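Divalent-cation tolerance protein CutA (Thermotoga maritima, PDB 1O5J) is probably involved in resistance toward heavy metals, and assembles as a homotrimer of the CutA family. Local coordinates at residues 13-18 with 66-71; 38-43 with 106-111; 44-49 with 59-64. All blocks are in the same frame, centred on the assembly; numbering follows the deposited sequence.

In the fold
The three contacts are laid out along one four-stranded antiparallel sheet of ferredoxin-like topology, with strand order 41-53, 56-70, 13-20, 92-100. Interaction 1 joins its two central strands; interaction 3 joins strand 56-70 to its hairpin partner 41-53; interaction 2 packs the loop entering strand 41-53 on helix 102-112. Along the chain, interaction 3 is nested within the loops closed by both others, whereas interactions 1 and 2 alternate. The centres of 1 and 2 are about 9 Å apart and the two touch; the centre of interaction 3 lies about 19 Å from that of 1 and about 24 Å from that of 2. All three reach the second subunit, so the same strands build both monomer and homotrimer.

Interaction 1 of 3, residues 13-18 with 66-71; sequences MILVYS and IFKTTE
I14 and T69 face each other near one end of an antiparallel ladder between strands 13-20 and 56-70, the two central strands of a ferredoxin-like sheet. The segments run at 150° to one another and are tied by two pairs of reciprocal backbone hydrogen bonds, I14 with T69 and V16 with F67. Side chains alternate between two faces. On the face carrying I14, V16, F67 and T69, which helix 74-84 overlies, CG1 of I14 lies only 3.5 Å from CG2 of T69. With chi1 at 63°, I14 holds CG1 between its backbone N and carbonyl carbon, and the two side chains run alongside each other. The neighbouring V16-F67 pair is looser, CB to CB 4.4 Å.

On the other face, which contributes to the trimer interface, CD1 of L15 presses on CG of K68 at 3.4 Å, tighter than normal carbon contact. CD1 of the same leucine also meets CD1 of I66 at 4.0 Å. The extended K68 chain then leads away, its NZ hydrogen-bonded to OD1 of N43, while F93 and Y17 of the second subunit pack on this surface. Y17 presents its ring edge to I66, CD2 to CG2 at 3.7 Å, and its OH is hydrogen-bonded to N43 of the third subunit.

The exposed side lies at E71, beyond T70. There the packing is reduced to a slanting touch, CG of E71 resting 4.0 Å from CG2 of I14.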
loop_
_atom_site.group_PDB
_atom_site.type_symbol
_atom_site.label_atom_id
_atom_site.label_comp_id
_atom_site.label_asym_id
_atom_site.label_seq_id
_atom_site.Cartn_x
_atom_site.Cartn_y
_atom_site.Cartn_z
HETATM N N MSE A 13 -12.116 10.380 -2.654
HETATM C CA MSE A 13 -11.544 9.145 -3.153
HETATM C C MSE A 13 -11.334 8.193 -2.014
HETATM O O MSE A 13 -10.977 8.608 -0.904
HETATM C CB MSE A 13 -10.185 9.405 -3.795
HETATM C CG MSE A 13 -9.357 8.183 -3.960
HETATM SE SE MSE A 13 -7.601 8.510 -4.703
HETATM C CE MSE A 13 -7.081 6.706 -4.872
ATOM N N ILE A 14 -11.510 6.904 -2.304
ATOM C CA ILE A 14 -11.094 5.887 -1.370
ATOM C C ILE A 14 -10.227 4.851 -2.045
ATOM O O ILE A 14 -10.228 4.698 -3.273
ATOM C CB ILE A 14 -12.276 5.182 -0.675
ATOM C CG1 ILE A 14 -13.140 4.442 -1.689
ATOM C CG2 ILE A 14 -13.070 6.152 0.189
ATOM C CD1 ILE A 14 -14.034 3.456 -1.056
ATOM N N LEU A 15 -9.549 4.100 -1.187
ATOM C CA LEU A 15 -8.717 2.995 -1.574
ATOM C C LEU A 15 -9.166 1.776 -0.782
ATOM O O LEU A 15 -9.175 1.797 0.444
ATOM C CB LEU A 15 -7.277 3.353 -1.248
ATOM C CG LEU A 15 -6.218 2.732 -2.112
ATOM C CD1 LEU A 15 -6.438 3.147 -3.571
ATOM C CD2 LEU A 15 -4.826 3.169 -1.557
ATOM N N VAL A 16 -9.626 0.755 -1.485
ATOM C CA VAL A 16 -10.041 -0.507 -0.869
ATOM C C VAL A 16 -9.014 -1.584 -1.281
ATOM O O VAL A 16 -8.608 -1.658 -2.437
ATOM C CB VAL A 16 -11.451 -0.876 -1.328
ATOM C CG1 VAL A 16 -11.900 -2.229 -0.817
ATOM C CG2 VAL A 16 -12.395 0.184 -0.886
ATOM N N TYR A 17 -8.607 -2.403 -0.316
ATOM C CA TYR A 17 -7.603 -3.482 -0.492
ATOM C C TYR A 17 -8.256 -4.830 -0.282
ATOM O O TYR A 17 -9.052 -5.009 0.654
ATOM C CB TYR A 17 -6.523 -3.292 0.560
ATOM C CG TYR A 17 -5.301 -4.161 0.473
ATOM C CD1 TYR A 17 -5.280 -5.409 1.074
ATOM C CD2 TYR A 17 -4.131 -3.718 -0.157
ATOM C CE1 TYR A 17 -4.123 -6.217 1.045
ATOM C CE2 TYR A 17 -2.959 -4.548 -0.211
ATOM C CZ TYR A 17 -2.988 -5.804 0.379
ATOM O OH TYR A 17 -1.879 -6.660 0.381
ATOM N N SER A 18 -7.909 -5.788 -1.140
ATOM C CA SER A 18 -8.226 -7.194 -0.891
ATOM C C SER A 18 -7.130 -8.091 -1.460
ATOM O O SER A 18 -6.208 -7.612 -2.166
ATOM C CB SER A 18 -9.580 -7.554 -1.453
ATOM O OG SER A 18 -9.994 -8.887 -1.126
ATOM N N ILE A 66 -5.374 -3.101 -5.004
ATOM C CA ILE A 66 -5.976 -1.872 -4.539
ATOM C C ILE A 66 -6.915 -1.379 -5.613
ATOM O O ILE A 66 -6.567 -1.388 -6.797
ATOM C CB ILE A 66 -4.945 -0.776 -4.148
ATOM C CG1 ILE A 66 -4.087 -0.321 -5.297
ATOM C CG2 ILE A 66 -4.066 -1.270 -2.969
ATOM C CD1 ILE A 66 -3.326 0.966 -4.928
ATOM N N PHE A 67 -8.094 -1.022 -5.159
ATOM C CA PHE A 67 -9.213 -0.576 -5.963
ATOM C C PHE A 67 -9.424 0.867 -5.621
ATOM O O PHE A 67 -9.503 1.223 -4.431
ATOM C CB PHE A 67 -10.448 -1.350 -5.572
ATOM C CG PHE A 67 -10.325 -2.818 -5.802
ATOM C CD1 PHE A 67 -10.142 -3.301 -7.088
ATOM C CD2 PHE A 67 -10.370 -3.719 -4.749
ATOM C CE1 PHE A 67 -10.028 -4.662 -7.313
ATOM C CE2 PHE A 67 -10.282 -5.075 -4.968
ATOM C CZ PHE A 67 -10.082 -5.537 -6.265
ATOM N N LYS A 68 -9.418 1.712 -6.639
ATOM C CA LYS A 68 -9.540 3.171 -6.429
ATOM C C LYS A 68 -10.927 3.594 -6.838
ATOM O O LYS A 68 -11.370 3.260 -7.917
ATOM C CB LYS A 68 -8.454 3.878 -7.227
ATOM C CG LYS A 68 -7.041 3.359 -6.911
ATOM C CD LYS A 68 -5.998 3.898 -7.877
ATOM C CE LYS A 68 -4.743 3.066 -7.882
ATOM N NZ LYS A 68 -3.736 3.728 -8.807
ATOM N N THR A 69 -11.638 4.308 -5.969
ATOM C CA THR A 69 -13.020 4.679 -6.268
ATOM C C THR A 69 -13.444 5.858 -5.400
ATOM O O THR A 69 -12.597 6.459 -4.739
ATOM C CB THR A 69 -13.944 3.424 -6.127
ATOM O OG1 THR A 69 -15.215 3.693 -6.710
ATOM C CG2 THR A 69 -14.230 3.044 -4.658
ATOM N N THR A 70 -14.732 6.200 -5.429
ATOM C CA THR A 70 -15.249 7.266 -4.636
ATOM C C THR A 70 -15.957 6.662 -3.445
ATOM O O THR A 70 -16.377 5.488 -3.460
ATOM C CB THR A 70 -16.212 8.090 -5.461
ATOM O OG1 THR A 70 -17.324 7.280 -5.870
ATOM C CG2 THR A 70 -15.547 8.483 -6.761
ATOM N N GLU A 71 -16.106 7.485 -2.422
ATOM C CA GLU A 71 -16.837 7.129 -1.185
ATOM C C GLU A 71 -18.231 6.634 -1.485
ATOM O O GLU A 71 -18.785 5.801 -0.760
ATOM C CB GLU A 71 -16.980 8.380 -0.298
ATOM C CG GLU A 71 -15.695 9.176 -0.151
ATOM C CD GLU A 71 -15.804 10.325 0.839
ATOM O OE1 GLU A 71 -16.872 10.979 0.945
ATOM O OE2 GLU A 71 -14.790 10.564 1.519
#

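Interaction 2 of 3, residues 38-43 with 106-111; sequences LIACFN and NWLRES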
loop_
_atom_site.group_PDB
_atom_site.type_symbol
_atom_site.label_atom_id
_atom_site.label_comp_id
_atom_site.label_asym_id
_atom_site.label_seq_id
_atom_site.Cartn_x
_atom_site.Cartn_y
_atom_site.Cartn_z
ATOM N N LEU A 38 -17.948 0.320 -10.503
ATOM C CA LEU A 38 -17.845 0.458 -9.071
ATOM C C LEU A 38 -16.457 0.948 -8.629
ATOM O O LEU A 38 -16.288 1.324 -7.484
ATOM C CB LEU A 38 -18.144 -0.896 -8.425
ATOM C CG LEU A 38 -19.584 -1.360 -8.503
ATOM C CD1 LEU A 38 -19.810 -2.720 -7.792
ATOM C CD2 LEU A 38 -20.464 -0.306 -7.915
ATOM N N ILE A 39 -15.475 0.874 -9.532
ATOM C CA ILE A 39 -14.129 1.376 -9.335
ATOM C C ILE A 39 -13.715 2.082 -10.621
ATOM O O ILE A 39 -14.289 1.864 -11.690
ATOM C CB ILE A 39 -13.149 0.223 -8.995
ATOM C CG1 ILE A 39 -12.885 -0.647 -10.232
ATOM C CG2 ILE A 39 -13.670 -0.624 -7.776
ATOM C CD1 ILE A 39 -11.841 -1.722 -9.994
ATOM N N ALA A 40 -12.727 2.944 -10.509
ATOM C CA ALA A 40 -12.157 3.648 -11.652
ATOM C C ALA A 40 -10.906 2.927 -12.139
ATOM O O ALA A 40 -10.534 3.031 -13.311
ATOM C CB ALA A 40 -11.747 5.060 -11.218
ATOM N N CYS A 41 -10.227 2.251 -11.228
ATOM C CA CYS A 41 -8.938 1.671 -11.546
ATOM C C CYS A 41 -8.644 0.585 -10.531
ATOM O O CYS A 41 -9.115 0.668 -9.419
ATOM C CB CYS A 41 -7.862 2.793 -11.473
ATOM S SG CYS A 41 -6.242 2.204 -11.932
ATOM N N PHE A 42 -7.901 -0.458 -10.911
ATOM C CA PHE A 42 -7.260 -1.335 -9.931
ATOM C C PHE A 42 -5.783 -1.431 -10.229
ATOM O O PHE A 42 -5.339 -1.261 -11.367
ATOM C CB PHE A 42 -7.873 -2.751 -9.842
ATOM C CG PHE A 42 -7.715 -3.587 -11.102
ATOM C CD1 PHE A 42 -6.590 -4.368 -11.293
ATOM C CD2 PHE A 42 -8.700 -3.584 -12.074
ATOM C CE1 PHE A 42 -6.450 -5.125 -12.450
ATOM C CE2 PHE A 42 -8.575 -4.351 -13.230
ATOM C CZ PHE A 42 -7.475 -5.136 -13.398
ATOM N N ASN A 43 -5.016 -1.677 -9.182
ATOM C CA ASN A 43 -3.614 -2.045 -9.309
ATOM C C ASN A 43 -3.454 -3.331 -8.499
ATOM O O ASN A 43 -3.759 -3.350 -7.314
ATOM C CB ASN A 43 -2.644 -1.016 -8.691
ATOM C CG ASN A 43 -2.643 0.349 -9.346
ATOM O OD1 ASN A 43 -2.067 1.275 -8.763
ATOM N ND2 ASN A 43 -3.297 0.519 -10.502
ATOM N N ASN A 106 -10.923 14.304 -10.768
ATOM C CA ASN A 106 -11.965 14.583 -11.736
ATOM C C ASN A 106 -12.188 13.376 -12.627
ATOM O O ASN A 106 -13.323 13.011 -12.929
ATOM C CB ASN A 106 -11.613 15.825 -12.589
ATOM C CG ASN A 106 -11.655 17.107 -11.802
ATOM O OD1 ASN A 106 -12.260 17.154 -10.743
ATOM N ND2 ASN A 106 -11.024 18.182 -12.339
ATOM N N TRP A 107 -11.092 12.750 -13.031
ATOM C CA TRP A 107 -11.128 11.561 -13.858
ATOM C C TRP A 107 -11.718 10.377 -13.080
ATOM O O TRP A 107 -12.498 9.617 -13.637
ATOM C CB TRP A 107 -9.705 11.246 -14.343
ATOM C CG TRP A 107 -9.589 9.981 -15.095
ATOM C CD1 TRP A 107 -9.764 9.839 -16.421
ATOM C CD2 TRP A 107 -9.283 8.663 -14.583
ATOM N NE1 TRP A 107 -9.584 8.528 -16.781
ATOM C CE2 TRP A 107 -9.306 7.784 -15.669
ATOM C CE3 TRP A 107 -9.026 8.142 -13.317
ATOM C CZ2 TRP A 107 -9.048 6.425 -15.543
ATOM C CZ3 TRP A 107 -8.815 6.807 -13.175
ATOM C CH2 TRP A 107 -8.806 5.946 -14.293
ATOM N N LEU A 108 -11.344 10.227 -11.800
ATOM C CA LEU A 108 -11.958 9.200 -10.919
ATOM C C LEU A 108 -13.471 9.293 -10.893
ATOM O O LEU A 108 -14.194 8.304 -11.073
ATOM C CB LEU A 108 -11.448 9.302 -9.465
ATOM C CG LEU A 108 -10.040 8.773 -9.149
ATOM C CD1 LEU A 108 -9.557 9.203 -7.726
ATOM C CD2 LEU A 108 -10.004 7.237 -9.268
ATOM N N ARG A 109 -13.954 10.496 -10.653
ATOM C CA ARG A 109 -15.368 10.717 -10.543
ATOM C C ARG A 109 -16.086 10.368 -11.831
ATOM O O ARG A 109 -17.103 9.688 -11.813
ATOM C CB ARG A 109 -15.612 12.180 -10.208
ATOM C CG ARG A 109 -17.047 12.472 -9.872
ATOM C CD ARG A 109 -17.199 13.785 -9.202
ATOM N NE ARG A 109 -16.560 14.828 -9.990
ATOM C CZ ARG A 109 -15.430 15.462 -9.676
ATOM N NH1 ARG A 109 -14.753 15.193 -8.561
ATOM N NH2 ARG A 109 -14.980 16.403 -10.496
ATOM N N GLU A 110 -15.558 10.855 -12.948
ATOM C CA GLU A 110 -16.119 10.553 -14.273
ATOM C C GLU A 110 -16.138 9.041 -14.578
ATOM O O GLU A 110 -17.088 8.545 -15.182
ATOM C CB GLU A 110 -15.316 11.292 -15.350
ATOM C CG GLU A 110 -15.356 12.814 -15.206
ATOM C CD GLU A 110 -14.289 13.544 -16.028
ATOM O OE1 GLU A 110 -13.308 12.910 -16.529
ATOM O OE2 GLU A 110 -14.433 14.789 -16.169
ATOM N N SER A 111 -15.102 8.316 -14.142
ATOM C CA SER A 111 -14.940 6.897 -14.449
ATOM C C SER A 111 -15.929 5.994 -13.741
ATOM O O SER A 111 -16.054 4.834 -14.126
ATOM C CB SER A 111 -13.536 6.410 -14.095
ATOM O OG SER A 111 -12.541 7.089 -14.847
HETATM O O HOH W 1 -15.706 2.181 -13.703
#
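A40 and W107 meet where the loop leading into strand 41-53 comes up against helix 102-112, the C-terminal helix that follows the last strand, an addition to the ferredoxin-like core. The indole can be followed outward from the helix. From CB, the first torsion (chi1 175°) carries CG anti to the backbone N, beside the carbonyl carbon, and the bicycle then extends toward the loop. Its middle is overlain by S111, one turn on in sequence: OG of S111 sits 3.4 Å above the ring plane, over the centre. Further out, CZ3 touches CB of A40 at 3.9 Å. At the far corner CH2 approaches the carbonyl O of A40, 3.5 Å away and oblique to the ring, while CB of C41 comes in at the ring edge. Y51 of the second subunit also packs on this tryptophan.

CB of A40 points at the helix and is touched from two further sides, by CD2 of L108 at 3.4 Å, a close carbon pair, and by CB of S111 at 3.6 Å. S111 is itself held, for its OG donates to the carbonyl O of W107 at 2.8 Å, from the opposite face of that carbonyl to the backbone N of S111. Beside the apolar patch one water donates to the carbonyl O atoms of both I39 and S111.

The direct contact therefore relies on the fit of a small methyl among larger groups, while the water reconciles two carbonyl oxygens that, as acceptors, could not bond to each other.

Interaction 3 of 3, residues 44-49 with 59-64; sequences AFEIRS and QDKEWA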
loop_
_atom_site.group_PDB
_atom_site.type_symbol
_atom_site.label_atom_id
_atom_site.label_comp_id
_atom_site.label_asym_id
_atom_site.label_seq_id
_atom_site.Cartn_x
_atom_site.Cartn_y
_atom_site.Cartn_z
ATOM N N ALA A 44 -2.946 -4.370 -9.136
ATOM C CA ALA A 44 -2.753 -5.705 -8.528
ATOM C C ALA A 44 -1.288 -6.100 -8.585
ATOM O O ALA A 44 -0.582 -5.726 -9.515
ATOM C CB ALA A 44 -3.586 -6.711 -9.269
ATOM N N PHE A 45 -0.857 -6.904 -7.618
ATOM C CA PHE A 45 0.536 -7.368 -7.583
ATOM C C PHE A 45 0.629 -8.627 -6.785
ATOM O O PHE A 45 -0.177 -8.865 -5.887
ATOM C CB PHE A 45 1.431 -6.294 -6.982
ATOM C CG PHE A 45 0.937 -5.711 -5.670
ATOM C CD1 PHE A 45 -0.030 -4.752 -5.646
ATOM C CD2 PHE A 45 1.556 -6.040 -4.469
ATOM C CE1 PHE A 45 -0.480 -4.195 -4.435
ATOM C CE2 PHE A 45 1.120 -5.478 -3.244
ATOM C CZ PHE A 45 0.119 -4.557 -3.237
ATOM N N GLU A 46 1.658 -9.417 -7.069
ATOM C CA GLU A 46 1.870 -10.646 -6.379
ATOM C C GLU A 46 2.414 -10.483 -4.966
ATOM O O GLU A 46 3.315 -9.723 -4.735
ATOM C CB GLU A 46 2.847 -11.494 -7.143
ATOM C CG GLU A 46 3.026 -12.844 -6.511
ATOM C CD GLU A 46 3.861 -13.775 -7.406
ATOM O OE1 GLU A 46 4.553 -13.245 -8.282
ATOM O OE2 GLU A 46 3.839 -15.015 -7.192
ATOM N N ILE A 47 1.913 -11.294 -4.047
ATOM C CA ILE A 47 2.381 -11.209 -2.663
ATOM C C ILE A 47 2.586 -12.582 -2.106
ATOM O O ILE A 47 1.967 -13.577 -2.551
ATOM C CB ILE A 47 1.353 -10.454 -1.756
ATOM C CG1 ILE A 47 -0.011 -11.127 -1.843
ATOM C CG2 ILE A 47 1.259 -8.994 -2.144
ATOM C CD1 ILE A 47 -0.875 -10.999 -0.713
ATOM N N ARG A 48 3.417 -12.638 -1.068
ATOM C CA ARG A 48 3.484 -13.809 -0.214
ATOM C C ARG A 48 2.802 -13.465 1.053
ATOM O O ARG A 48 3.029 -12.404 1.602
ATOM C CB ARG A 48 4.910 -14.122 0.119
ATOM C CG ARG A 48 5.727 -14.481 -1.125
ATOM C CD ARG A 48 6.495 -15.683 -0.931
ATOM N NE ARG A 48 7.487 -15.932 -1.983
ATOM C CZ ARG A 48 7.740 -17.150 -2.475
ATOM N NH1 ARG A 48 7.045 -18.188 -2.065
ATOM N NH2 ARG A 48 8.650 -17.318 -3.430
ATOM N N SER A 49 2.062 -14.399 1.595
ATOM C CA SER A 49 1.275 -14.135 2.774
ATOM C C SER A 49 1.524 -15.188 3.823
ATOM O O SER A 49 2.046 -16.262 3.524
ATOM C CB SER A 49 -0.202 -13.976 2.378
ATOM O OG SER A 49 -0.812 -15.175 1.994
ATOM N N GLN A 59 2.132 -20.487 4.984
ATOM C CA GLN A 59 2.600 -19.549 3.976
ATOM C C GLN A 59 1.809 -19.788 2.714
ATOM O O GLN A 59 1.467 -20.901 2.364
ATOM C CB GLN A 59 4.093 -19.653 3.719
ATOM C CG GLN A 59 4.912 -19.701 5.013
ATOM C CD GLN A 59 5.032 -18.345 5.713
ATOM O OE1 GLN A 59 5.700 -17.431 5.195
ATOM N NE2 GLN A 59 4.430 -18.229 6.928
ATOM N N ASP A 60 1.460 -18.714 2.048
ATOM C CA ASP A 60 0.596 -18.787 0.892
ATOM C C ASP A 60 1.167 -17.827 -0.156
ATOM O O ASP A 60 2.032 -16.992 0.122
ATOM C CB ASP A 60 -0.788 -18.376 1.347
ATOM C CG ASP A 60 -1.928 -18.811 0.408
ATOM O OD1 ASP A 60 -1.740 -19.388 -0.682
ATOM O OD2 ASP A 60 -3.104 -18.572 0.723
ATOM N N LYS A 61 0.653 -17.944 -1.354
ATOM C CA LYS A 61 1.044 -17.129 -2.476
ATOM C C LYS A 61 -0.246 -16.568 -2.993
ATOM O O LYS A 61 -1.150 -17.338 -3.331
ATOM C CB LYS A 61 1.672 -18.015 -3.541
ATOM C CG LYS A 61 3.143 -17.906 -3.665
ATOM C CD LYS A 61 3.749 -19.159 -4.335
ATOM C CE LYS A 61 4.938 -18.750 -5.176
ATOM N NZ LYS A 61 5.726 -19.892 -5.609
ATOM N N GLU A 62 -0.380 -15.251 -2.995
ATOM C CA GLU A 62 -1.659 -14.603 -3.380
ATOM C C GLU A 62 -1.412 -13.438 -4.334
ATOM O O GLU A 62 -0.265 -13.134 -4.675
ATOM C CB GLU A 62 -2.416 -14.089 -2.148
ATOM C CG GLU A 62 -3.044 -15.165 -1.272
ATOM C CD GLU A 62 -3.695 -14.549 -0.072
ATOM O OE1 GLU A 62 -2.983 -14.332 0.948
ATOM O OE2 GLU A 62 -4.914 -14.249 -0.149
ATOM N N TRP A 63 -2.497 -12.809 -4.785
ATOM C CA TRP A 63 -2.407 -11.531 -5.501
ATOM C C TRP A 63 -3.168 -10.486 -4.701
ATOM O O TRP A 63 -4.329 -10.698 -4.337
ATOM C CB TRP A 63 -2.924 -11.643 -6.932
ATOM C CG TRP A 63 -1.787 -12.007 -7.847
ATOM C CD1 TRP A 63 -1.081 -13.179 -7.851
ATOM C CD2 TRP A 63 -1.154 -11.156 -8.784
ATOM N NE1 TRP A 63 -0.083 -13.127 -8.804
ATOM C CE2 TRP A 63 -0.121 -11.899 -9.403
ATOM C CE3 TRP A 63 -1.395 -9.857 -9.245
ATOM C CZ2 TRP A 63 0.682 -11.356 -10.376
ATOM C CZ3 TRP A 63 -0.615 -9.348 -10.232
ATOM C CH2 TRP A 63 0.411 -10.077 -10.785
ATOM N N ALA A 64 -2.527 -9.351 -4.444
ATOM C CA ALA A 64 -3.241 -8.270 -3.733
ATOM C C ALA A 64 -3.810 -7.312 -4.790
ATOM O O ALA A 64 -3.308 -7.259 -5.896
ATOM C CB ALA A 64 -2.318 -7.549 -2.823
HETATM O O HOH W 2 1.053 -15.723 -6.103
HETATM O O HOH W 3 4.672 -18.060 0.192
#
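W63 is turned to chi1 -91°, away from a staggered value, and this lays its indole across the F45-E46 peptide of the partner strand; S49, with chi1 71°, holds OG between its backbone N and carbonyl carbon, toward E62. Both belong to a beta hairpin that pairs 41-53, the edge strand of the ferredoxin-like sheet within the chain, with the inner strand 56-70; beyond 41-53 the sheet continues into the other subunits. Three reciprocal pairs of backbone hydrogen bonds, F45 with A64, I47 with E62 and S49 with D60, hold the ladder together.

Over one face of the indole lie C of F45 and N of E46, the latter near the centre and 3.7 Å from CD2 of W63. CB of E46 adds a CH-pi contact, 4.0 Å from the centroid of the five-membered ring of W63. CB of A44 meets the indole at its edge, in plane. Further along the same side, R48 and K61 run alongside each other, CE of K61 over a guanidinium face. Their charged nitrogens, NH1 and NZ, come within 4.1 Å, but NE of R48 has a salt bridge to E23 of the third subunit, which probably eases the repulsion.

The opposite side, with F45, I47 and A64, is buried. A64 CB lies over one face of the F45 ring, 4.1 Å from its centroid, and F45 also meets F45 of both other subunits edge-to-face. E62 is gripped at both oxygens: OE2 is hydrogen-bonded to Y87 OH and T19 OG1, while the anti lone pair of OE1 receives the hydroxyl of S49, OG to OE1 2.6 Å.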